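Local coordinates for protein hydrogenase 3 maturation protease (Escherichia coli, PDB 2E85) that cleaves a C-terminal peptide from the precursor of HycE, the large subunit of hydrogenase 3, as a maturation endopeptidase of the peptidase A31 family, at residues S44-D49 with N98-Q103; V51-L56 with D102-D107; L24-C29 with W37-G42. The protein carries 1 engineered substitution. All blocks are in the same frame, centred on the assembly; numbering follows the deposited sequence.

Interaction 1. Residues S44-D49 with N98-Q103. With CA (calcium ion), chain E; CA (calcium ion), chain G.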
loop_
_atom_site.group_PDB
_atom_site.type_symbol
_atom_site.label_atom_id
_atom_site.label_comp_id
_atom_site.label_asym_id
_atom_site.label_seq_id
_atom_site.Cartn_x
_atom_site.Cartn_y
_atom_site.Cartn_z
ATOM N N SER B 44 -4.100 -0.543 -13.394
ATOM C CA SER B 44 -3.086 -1.508 -12.996
ATOM C C SER B 44 -2.860 -1.664 -11.499
ATOM O O SER B 44 -2.550 -2.772 -11.042
ATOM C CB SER B 44 -1.753 -1.154 -13.661
ATOM O OG SER B 44 -1.887 -1.255 -15.055
ATOM N N ALA B 45 -2.957 -0.557 -10.762
ATOM C CA ALA B 45 -2.593 -0.528 -9.340
ATOM C C ALA B 45 -3.749 0.022 -8.548
ATOM O O ALA B 45 -4.259 1.080 -8.895
ATOM C CB ALA B 45 -1.396 0.379 -9.124
ATOM N N PRO B 46 -4.163 -0.686 -7.477
ATOM C CA PRO B 46 -5.184 -0.125 -6.579
ATOM C C PRO B 46 -4.672 0.979 -5.621
ATOM O O PRO B 46 -5.491 1.750 -5.085
ATOM C CB PRO B 46 -5.651 -1.353 -5.787
ATOM C CG PRO B 46 -4.414 -2.225 -5.738
ATOM C CD PRO B 46 -3.794 -2.067 -7.105
ATOM N N GLU B 47 -3.355 1.051 -5.389
ATOM C CA GLU B 47 -2.791 2.005 -4.407
ATOM C C GLU B 47 -3.278 3.429 -4.573
ATOM O O GLU B 47 -3.632 4.082 -3.582
ATOM C CB GLU B 47 -1.258 2.001 -4.382
ATOM C CG GLU B 47 -0.694 0.796 -3.709
ATOM C CD GLU B 47 -0.377 -0.309 -4.692
ATOM O OE1 GLU B 47 -1.162 -0.527 -5.672
ATOM O OE2 GLU B 47 0.648 -0.980 -4.438
ATOM N N ASN B 48 -3.303 3.910 -5.810
ATOM C CA ASN B 48 -3.651 5.307 -6.063
ATOM C C ASN B 48 -5.170 5.539 -6.177
ATOM O O ASN B 48 -5.617 6.640 -6.513
ATOM C CB ASN B 48 -2.908 5.814 -7.305
ATOM C CG ASN B 48 -3.432 5.212 -8.594
ATOM O OD1 ASN B 48 -3.950 4.102 -8.604
ATOM N ND2 ASN B 48 -3.309 5.960 -9.700
ATOM N N ASP B 49 -5.956 4.514 -5.854
ATOM C CA ASP B 49 -7.420 4.608 -5.916
ATOM C C ASP B 49 -7.992 4.726 -4.503
ATOM O O ASP B 49 -9.185 4.987 -4.315
ATOM C CB ASP B 49 -8.033 3.386 -6.635
ATOM C CG ASP B 49 -7.409 3.142 -8.030
ATOM O OD1 ASP B 49 -7.251 4.112 -8.808
ATOM O OD2 ASP B 49 -7.045 1.980 -8.330
ATOM N N ASN B 98 -3.220 -7.729 1.225
ATOM C CA ASN B 98 -3.965 -7.798 2.479
ATOM C C ASN B 98 -3.863 -6.494 3.260
ATOM O O ASN B 98 -4.794 -6.134 3.975
ATOM C CB ASN B 98 -3.552 -8.996 3.323
ATOM C CG ASN B 98 -2.290 -8.748 4.113
ATOM O OD1 ASN B 98 -1.186 -8.746 3.571
ATOM N ND2 ASN B 98 -2.454 -8.514 5.410
ATOM N N TYR B 99 -2.747 -5.779 3.095
ATOM C CA TYR B 99 -2.573 -4.481 3.768
ATOM C C TYR B 99 -3.686 -3.517 3.369
ATOM O O TYR B 99 -4.349 -2.936 4.226
ATOM C CB TYR B 99 -1.168 -3.888 3.523
ATOM C CG TYR B 99 -0.209 -4.179 4.663
ATOM C CD1 TYR B 99 -0.177 -5.435 5.255
ATOM C CD2 TYR B 99 0.633 -3.185 5.174
ATOM C CE1 TYR B 99 0.681 -5.718 6.319
ATOM C CE2 TYR B 99 1.491 -3.458 6.254
ATOM C CZ TYR B 99 1.513 -4.724 6.812
ATOM O OH TYR B 99 2.341 -5.031 7.868
ATOM N N LEU B 100 -3.917 -3.393 2.066
ATOM C CA LEU B 100 -4.959 -2.514 1.548
ATOM C C LEU B 100 -6.341 -2.993 1.938
ATOM O O LEU B 100 -7.156 -2.193 2.373
ATOM C CB LEU B 100 -4.895 -2.420 0.036
ATOM C CG LEU B 100 -3.613 -1.877 -0.577
ATOM C CD1 LEU B 100 -2.506 -2.863 -0.271
ATOM C CD2 LEU B 100 -3.796 -1.734 -2.079
ATOM N N ILE B 101 -6.597 -4.294 1.778
ATOM C CA ILE B 101 -7.938 -4.849 2.063
ATOM C C ILE B 101 -8.296 -4.718 3.539
ATOM O O ILE B 101 -9.408 -4.292 3.875
ATOM C CB ILE B 101 -8.062 -6.349 1.667
ATOM C CG1 ILE B 101 -7.697 -6.554 0.192
ATOM C CG2 ILE B 101 -9.481 -6.880 1.966
ATOM C CD1 ILE B 101 -8.568 -5.819 -0.858
ATOM N N ASP B 102 -7.358 -5.103 4.407
ATOM C CA ASP B 102 -7.600 -5.083 5.852
ATOM C C ASP B 102 -7.880 -3.649 6.335
ATOM O O ASP B 102 -8.750 -3.432 7.188
ATOM C CB ASP B 102 -6.440 -5.722 6.619
ATOM C CG ASP B 102 -6.241 -7.210 6.284
ATOM O OD1 ASP B 102 -7.101 -7.818 5.570
ATOM O OD2 ASP B 102 -5.207 -7.791 6.723
ATOM N N GLN B 103 -7.138 -2.679 5.800
ATOM C CA GLN B 103 -7.338 -1.263 6.167
ATOM C C GLN B 103 -8.628 -0.706 5.599
ATOM O O GLN B 103 -9.318 0.049 6.260
ATOM C CB GLN B 103 -6.150 -0.408 5.753
ATOM C CG GLN B 103 -4.914 -0.711 6.610
ATOM C CD GLN B 103 -5.196 -0.448 8.096
ATOM O OE1 GLN B 103 -5.658 0.637 8.444
ATOM N NE2 GLN B 103 -4.949 -1.448 8.962
HETATM CA CA CA E . -5.255 2.829 -9.914
HETATM CA CA CA G . -6.999 1.541 10.078
HETATM O O HOH W 1 -3.368 2.429 -11.451
HETATM O O HOH W 2 -5.511 4.742 -11.491
HETATM O O HOH W 3 -8.617 1.859 8.330
HETATM O O HOH W 4 -8.829 2.053 11.642
HETATM O O HOH W 5 -6.348 3.831 10.020
#

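Interaction 2. Residues V51-L56 with D102-D107. With CA (calcium ion), chain G.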
loop_
_atom_site.group_PDB
_atom_site.type_symbol
_atom_site.label_atom_id
_atom_site.label_comp_id
_atom_site.label_asym_id
_atom_site.label_seq_id
_atom_site.Cartn_x
_atom_site.Cartn_y
_atom_site.Cartn_z
ATOM N N VAL B 51 -7.484 6.857 -1.869
ATOM C CA VAL B 51 -7.943 8.162 -1.369
ATOM C C VAL B 51 -9.382 8.468 -1.836
ATOM O O VAL B 51 -10.219 8.853 -1.013
ATOM C CB VAL B 51 -6.942 9.291 -1.703
ATOM C CG1 VAL B 51 -7.518 10.663 -1.335
ATOM C CG2 VAL B 51 -5.641 9.058 -0.922
ATOM N N ALA B 52 -9.670 8.230 -3.116
ATOM C CA ALA B 52 -11.017 8.453 -3.667
ATOM C C ALA B 52 -12.054 7.552 -3.029
ATOM O O ALA B 52 -13.150 8.001 -2.714
ATOM C CB ALA B 52 -11.023 8.257 -5.181
ATOM N N ILE B 53 -11.713 6.274 -2.873
ATOM C CA ILE B 53 -12.638 5.322 -2.253
ATOM C C ILE B 53 -12.986 5.774 -0.838
ATOM O O ILE B 53 -14.147 5.792 -0.462
ATOM C CB ILE B 53 -12.075 3.902 -2.259
ATOM C CG1 ILE B 53 -11.929 3.404 -3.706
ATOM C CG2 ILE B 53 -13.005 2.941 -1.466
ATOM C CD1 ILE B 53 -13.177 3.415 -4.604
ATOM N N ARG B 54 -11.985 6.177 -0.056
ATOM C CA ARG B 54 -12.263 6.609 1.327
ATOM C C ARG B 54 -13.150 7.851 1.371
ATOM O O ARG B 54 -14.057 7.940 2.214
ATOM C CB ARG B 54 -10.973 6.899 2.092
ATOM C CG ARG B 54 -10.076 5.724 2.303
ATOM C CD ARG B 54 -8.944 6.118 3.259
ATOM N NE ARG B 54 -8.290 7.398 2.936
ATOM C CZ ARG B 54 -7.090 7.764 3.395
ATOM N NH1 ARG B 54 -6.402 6.934 4.177
ATOM N NH2 ARG B 54 -6.557 8.940 3.054
ATOM N N GLU B 55 -12.908 8.777 0.443
ATOM C CA GLU B 55 -13.663 10.029 0.331
ATOM C C GLU B 55 -15.118 9.809 -0.079
ATOM O O GLU B 55 -16.006 10.585 0.314
ATOM C CB GLU B 55 -12.956 11.008 -0.616
ATOM C CG GLU B 55 -11.628 11.558 -0.072
ATOM C CD GLU B 55 -11.770 12.198 1.309
ATOM O OE1 GLU B 55 -12.674 13.047 1.477
ATOM O OE2 GLU B 55 -10.982 11.841 2.228
ATOM N N LEU B 56 -15.361 8.735 -0.837
ATOM C CA LEU B 56 -16.724 8.334 -1.227
ATOM C C LEU B 56 -17.546 7.859 -0.019
ATOM O O LEU B 56 -18.791 7.845 -0.075
ATOM C CB LEU B 56 -16.663 7.268 -2.321
ATOM C CG LEU B 56 -16.395 7.786 -3.736
ATOM C CD1 LEU B 56 -15.965 6.595 -4.638
ATOM C CD2 LEU B 56 -17.613 8.532 -4.311
ATOM N N ASP B 102 -7.358 -5.103 4.407
ATOM C CA ASP B 102 -7.600 -5.083 5.852
ATOM C C ASP B 102 -7.880 -3.649 6.335
ATOM O O ASP B 102 -8.750 -3.432 7.188
ATOM C CB ASP B 102 -6.440 -5.722 6.619
ATOM C CG ASP B 102 -6.241 -7.210 6.284
ATOM O OD1 ASP B 102 -7.101 -7.818 5.570
ATOM O OD2 ASP B 102 -5.207 -7.791 6.723
ATOM N N GLN B 103 -7.138 -2.679 5.800
ATOM C CA GLN B 103 -7.338 -1.263 6.167
ATOM C C GLN B 103 -8.628 -0.706 5.599
ATOM O O GLN B 103 -9.318 0.049 6.260
ATOM C CB GLN B 103 -6.150 -0.408 5.753
ATOM C CG GLN B 103 -4.914 -0.711 6.610
ATOM C CD GLN B 103 -5.196 -0.448 8.096
ATOM O OE1 GLN B 103 -5.658 0.637 8.444
ATOM N NE2 GLN B 103 -4.949 -1.448 8.962
ATOM N N LEU B 104 -8.956 -1.084 4.368
ATOM C CA LEU B 104 -10.249 -0.682 3.816
ATOM C C LEU B 104 -11.385 -1.229 4.676
ATOM O O LEU B 104 -12.364 -0.517 4.932
ATOM C CB LEU B 104 -10.402 -1.187 2.386
ATOM C CG LEU B 104 -9.536 -0.429 1.373
ATOM C CD1 LEU B 104 -9.429 -1.241 0.079
ATOM C CD2 LEU B 104 -10.041 0.994 1.105
ATOM N N LYS B 105 -11.242 -2.468 5.133
ATOM C CA LYS B 105 -12.291 -3.109 5.945
ATOM C C LYS B 105 -12.544 -2.380 7.253
ATOM O O LYS B 105 -13.661 -2.415 7.798
ATOM C CB LYS B 105 -11.956 -4.568 6.249
ATOM C CG LYS B 105 -12.379 -5.534 5.145
ATOM C CD LYS B 105 -12.172 -6.977 5.541
ATOM C CE LYS B 105 -10.690 -7.307 5.544
ATOM N NZ LYS B 105 -10.288 -8.333 6.538
ATOM N N GLU B 106 -11.516 -1.724 7.766
ATOM C CA GLU B 106 -11.673 -0.934 8.985
ATOM C C GLU B 106 -12.475 0.336 8.746
ATOM O O GLU B 106 -13.161 0.823 9.654
ATOM C CB GLU B 106 -10.307 -0.639 9.598
ATOM C CG GLU B 106 -9.655 -1.914 10.138
ATOM C CD GLU B 106 -8.224 -1.724 10.649
ATOM O OE1 GLU B 106 -7.737 -0.573 10.708
ATOM O OE2 GLU B 106 -7.598 -2.750 11.002
ATOM N N ASP B 107 -12.414 0.850 7.526
ATOM C CA ASP B 107 -13.058 2.121 7.187
ATOM C C ASP B 107 -14.415 1.958 6.506
ATOM O O ASP B 107 -15.208 2.906 6.468
ATOM C CB ASP B 107 -12.146 2.958 6.307
ATOM C CG ASP B 107 -10.912 3.447 7.046
ATOM O OD1 ASP B 107 -10.841 3.295 8.283
ATOM O OD2 ASP B 107 -10.017 3.975 6.378
HETATM CA CA CA G . -6.999 1.541 10.078
HETATM O O HOH W 3 -8.617 1.859 8.330
HETATM O O HOH W 4 -8.829 2.053 11.642
HETATM O O HOH W 5 -6.348 3.831 10.020
HETATM O O HOH W 6 -6.454 2.809 8.211
#

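Interaction 3. Residues L24-C29 with W37-G42. With CA (calcium ion), chain E.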
loop_
_atom_site.group_PDB
_atom_site.type_symbol
_atom_site.label_atom_id
_atom_site.label_comp_id
_atom_site.label_asym_id
_atom_site.label_seq_id
_atom_site.Cartn_x
_atom_site.Cartn_y
_atom_site.Cartn_z
ATOM N N LEU B 24 -12.876 -4.259 -18.452
ATOM C CA LEU B 24 -14.064 -4.650 -19.228
ATOM C C LEU B 24 -15.351 -4.463 -18.409
ATOM O O LEU B 24 -16.351 -3.925 -18.911
ATOM C CB LEU B 24 -13.964 -6.093 -19.795
ATOM C CG LEU B 24 -15.194 -6.492 -20.610
ATOM C CD1 LEU B 24 -15.357 -5.617 -21.879
ATOM C CD2 LEU B 24 -15.163 -7.981 -20.975
ATOM N N LEU B 25 -15.335 -4.905 -17.158
ATOM C CA LEU B 25 -16.476 -4.676 -16.281
ATOM C C LEU B 25 -16.833 -3.194 -16.159
ATOM O O LEU B 25 -18.030 -2.832 -16.210
ATOM C CB LEU B 25 -16.246 -5.276 -14.887
ATOM C CG LEU B 25 -17.465 -5.222 -13.957
ATOM C CD1 LEU B 25 -18.681 -5.875 -14.662
ATOM C CD2 LEU B 25 -17.198 -5.883 -12.626
ATOM N N ALA B 26 -15.815 -2.362 -15.970
ATOM C CA ALA B 26 -15.998 -0.912 -15.883
ATOM C C ALA B 26 -16.625 -0.372 -17.177
ATOM O O ALA B 26 -17.516 0.459 -17.130
ATOM C CB ALA B 26 -14.669 -0.241 -15.570
ATOM N N GLU B 27 -16.185 -0.876 -18.321
ATOM C CA GLU B 27 -16.777 -0.474 -19.603
ATOM C C GLU B 27 -18.268 -0.823 -19.707
ATOM O O GLU B 27 -19.085 0.003 -20.175
ATOM C CB GLU B 27 -16.015 -1.106 -20.762
ATOM C CG GLU B 27 -16.612 -0.674 -22.090
ATOM C CD GLU B 27 -15.676 -0.816 -23.260
ATOM O OE1 GLU B 27 -16.171 -0.697 -24.410
ATOM O OE2 GLU B 27 -14.469 -1.050 -23.044
ATOM N N LYS B 28 -18.616 -2.041 -19.282
ATOM C CA LYS B 28 -20.002 -2.499 -19.307
ATOM C C LYS B 28 -20.878 -1.632 -18.420
ATOM O O LYS B 28 -21.965 -1.244 -18.817
ATOM C CB LYS B 28 -20.099 -3.955 -18.861
ATOM C CG LYS B 28 -19.530 -4.937 -19.867
ATOM C CD LYS B 28 -19.708 -6.353 -19.313
ATOM C CE LYS B 28 -19.259 -7.409 -20.280
ATOM N NZ LYS B 28 -20.213 -7.631 -21.374
ATOM N N CYS B 29 -20.392 -1.338 -17.219
ATOM C CA CYS B 29 -21.137 -0.508 -16.283
ATOM C C CYS B 29 -21.324 0.914 -16.797
ATOM O O CYS B 29 -22.351 1.531 -16.531
ATOM C CB CYS B 29 -20.449 -0.483 -14.920
ATOM S SG CYS B 29 -20.448 -2.079 -14.079
ATOM N N TRP B 37 -23.935 1.036 -7.712
ATOM C CA TRP B 37 -22.470 1.097 -7.594
ATOM C C TRP B 37 -21.892 2.360 -8.228
ATOM O O TRP B 37 -22.231 2.700 -9.367
ATOM C CB TRP B 37 -21.838 -0.129 -8.274
ATOM C CG TRP B 37 -22.348 -1.460 -7.699
ATOM C CD1 TRP B 37 -23.412 -2.205 -8.163
ATOM C CD2 TRP B 37 -21.821 -2.170 -6.571
ATOM N NE1 TRP B 37 -23.579 -3.322 -7.381
ATOM C CE2 TRP B 37 -22.620 -3.333 -6.402
ATOM C CE3 TRP B 37 -20.761 -1.935 -5.674
ATOM C CZ2 TRP B 37 -22.378 -4.281 -5.372
ATOM C CZ3 TRP B 37 -20.527 -2.862 -4.653
ATOM C CH2 TRP B 37 -21.322 -4.018 -4.519
ATOM N N VAL B 38 -21.013 3.025 -7.487
ATOM C CA VAL B 38 -20.065 3.971 -8.077
ATOM C C VAL B 38 -18.859 3.151 -8.541
ATOM O O VAL B 38 -18.223 2.480 -7.739
ATOM C CB VAL B 38 -19.637 5.079 -7.074
ATOM C CG1 VAL B 38 -18.634 6.022 -7.724
ATOM C CG2 VAL B 38 -20.820 5.849 -6.613
ATOM N N VAL B 39 -18.549 3.223 -9.834
ATOM C CA VAL B 39 -17.569 2.300 -10.416
ATOM C C VAL B 39 -16.259 3.032 -10.683
ATOM O O VAL B 39 -16.216 3.997 -11.470
ATOM C CB VAL B 39 -18.113 1.636 -11.705
ATOM C CG1 VAL B 39 -17.056 0.680 -12.301
ATOM C CG2 VAL B 39 -19.425 0.905 -11.402
ATOM N N ILE B 40 -15.190 2.584 -10.035
ATOM C CA ILE B 40 -13.855 3.172 -10.242
ATOM C C ILE B 40 -13.084 2.287 -11.224
ATOM O O ILE B 40 -12.892 1.120 -10.975
ATOM C CB ILE B 40 -13.082 3.298 -8.921
ATOM C CG1 ILE B 40 -13.765 4.339 -8.022
ATOM C CG2 ILE B 40 -11.643 3.728 -9.179
ATOM C CD1 ILE B 40 -15.114 3.936 -7.447
ATOM N N ASP B 41 -12.676 2.871 -12.344
ATOM C CA ASP B 41 -11.838 2.181 -13.333
ATOM C C ASP B 41 -10.401 2.301 -12.862
ATOM O O ASP B 41 -9.656 3.171 -13.320
ATOM C CB ASP B 41 -12.070 2.901 -14.675
ATOM C CG ASP B 41 -11.676 2.084 -15.884
ATOM O OD1 ASP B 41 -11.201 0.935 -15.750
ATOM O OD2 ASP B 41 -11.868 2.629 -17.012
ATOM N N GLY B 42 -9.991 1.378 -11.979
ATOM C CA GLY B 42 -8.756 1.495 -11.221
ATOM C C GLY B 42 -7.468 1.250 -11.982
ATOM O O GLY B 42 -6.412 1.635 -11.504
HETATM CA CA CA E . -5.255 2.829 -9.914
HETATM O O HOH W 2 -5.511 4.742 -11.491
HETATM O O HOH W 1 -3.368 2.429 -11.451
#

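Interaction 1. Residues S44-D49 with N98-Q103
P46 and L100 carry the apolar part of this contact: CD2 of L100 touches CG of the proline ring at 3.7 Å, and the two side chains meet nearly at right angles. With CG anti to the carbonyl carbon (chi1 -60°) the L100 side chain extends to the loop, CD2 leading. L100 CD2 also lies 4.3 Å from CG of E47, so one methyl serves both loop residues. The polar end of E47 is hydrogen-bonded through OE2 to T91.

The loop wraps one calcium ion, held by A45 O, by OD1 of N48 at 2.2 Å and by both carboxylate oxygens of D49, with G42 O and two waters completing the shell. The bond from D49 N to P46 O, 2.9 Å, closes a turn over P46-D49 that carries the ligands N48 and D49. At the far end of the helical segment OE1 of Q103 binds a second calcium ion at 2.3 Å; D102 of the second subunit supplies another ligand, placing the ion between the two subunits of this assembly.

Within the helix, ND2 of N98 donates to OD2 of D102 at 3.1 Å, arriving from above the carboxylate plane.

E47 lies near H93, a probable nickel ligand. The contact joins the loop between strand 38-43 and helix 50-56 to helix 97-108, with P46 resting on L9 of strand 6-11 and I101 packing on strand 111-116.

Interaction 2. Residues V51-L56 with D102-D107
I53 and L104 meet through single methyl groups, CG2 of the isoleucine lying 4.4 Å from CD2 of the leucine, a loose apolar touch between two helices. Beside it, the aliphatic part of R54 approaches the carboxylate of D107, with CD 3.9 Å from OD2. The guanidinium itself is turned away by a bend of the chain at chi3 (-47°): the guanidinium plane of R54 stands 49° from the carboxylate of D107, and R54 NE stays 5.2 Å from D107 OD2, too far for a salt bridge.

Both polar ends are instead engaged by the second subunit, NH1 of R54 with OD1 of its N98 and OD2 of D107 with OH of its Y99. A further hold on D107 comes from a calcium-bound water that donates to its OD1 at 2.6 Å and to Q103 O. E106 binds the same ion through OE1 at 2.3 Å; D102 of the second subunit also binds it, so the ion bridges the two chains.

The two helices, 50-56 and 97-108, lie side by side on one face of the sheet, I53 and L104 both resting on L61 of strand 60-66, and I53 also reaches strands 6-11 and 38-43.

Interaction 3. Residues L24-C29 with W37-G42
With CG1 anti to the backbone N (chi1 180°) and CG2 anti to the carbonyl carbon, V39 spreads its two methyls against different residues of helix 21-31. V39 CG1 lies 4.1 Å from CA of A26, while V39 CG2 lies 3.9 Å from CB of C29 and 4.1 Å from its SG. D41, its CG likewise anti to the backbone N (chi1 -161°), brings the carboxylate alongside the same alanine, where D41 OD1 stands 3.7 Å from CB of A26, a van der Waals touch. A26 CB is thus met by both V39 and D41, and the small side chain allows close passage: the CA atoms of A26 and D41 are 5.8 Å apart.

The two elements belong to the beta-alpha-beta unit of strand 6-11, helix 21-31 and strand 38-43, in which the helix covers one face of the parallel pair. The axes of the two short segments come within 8.4 Å, their N-to-C directions 141° apart. Replacing V39 by an alanine removes both methyls that reach A26 and C29, and would probably open a gap between helix and strand.

On the opposite face of the strand I40 packs against I53 and L56 of helix 50-56. D41 centres an inverse gamma turn, after which G42 O binds the calcium ion of the following loop at 2.3 Å.

Following the chain from the N terminus, interaction 3 comes first and closes a short loop, packing helix 21-31 on strand 38-43. The chain then passes through the calcium-binding loop 44-49, where interaction 1 opens, and into helix 50-56, where interaction 2 opens; both end on helix 97-108, so their long loops cross without either enclosing the other. G42 and three residues of 44-49 share a calcium ion, joining interaction 3 to interaction 1. Strand 38-43 has interaction 3 on one face and helix 50-56 of interaction 2 on the other. Interactions 1 and 2 share D102 and Q103, and both reach the second calcium ion and the second subunit.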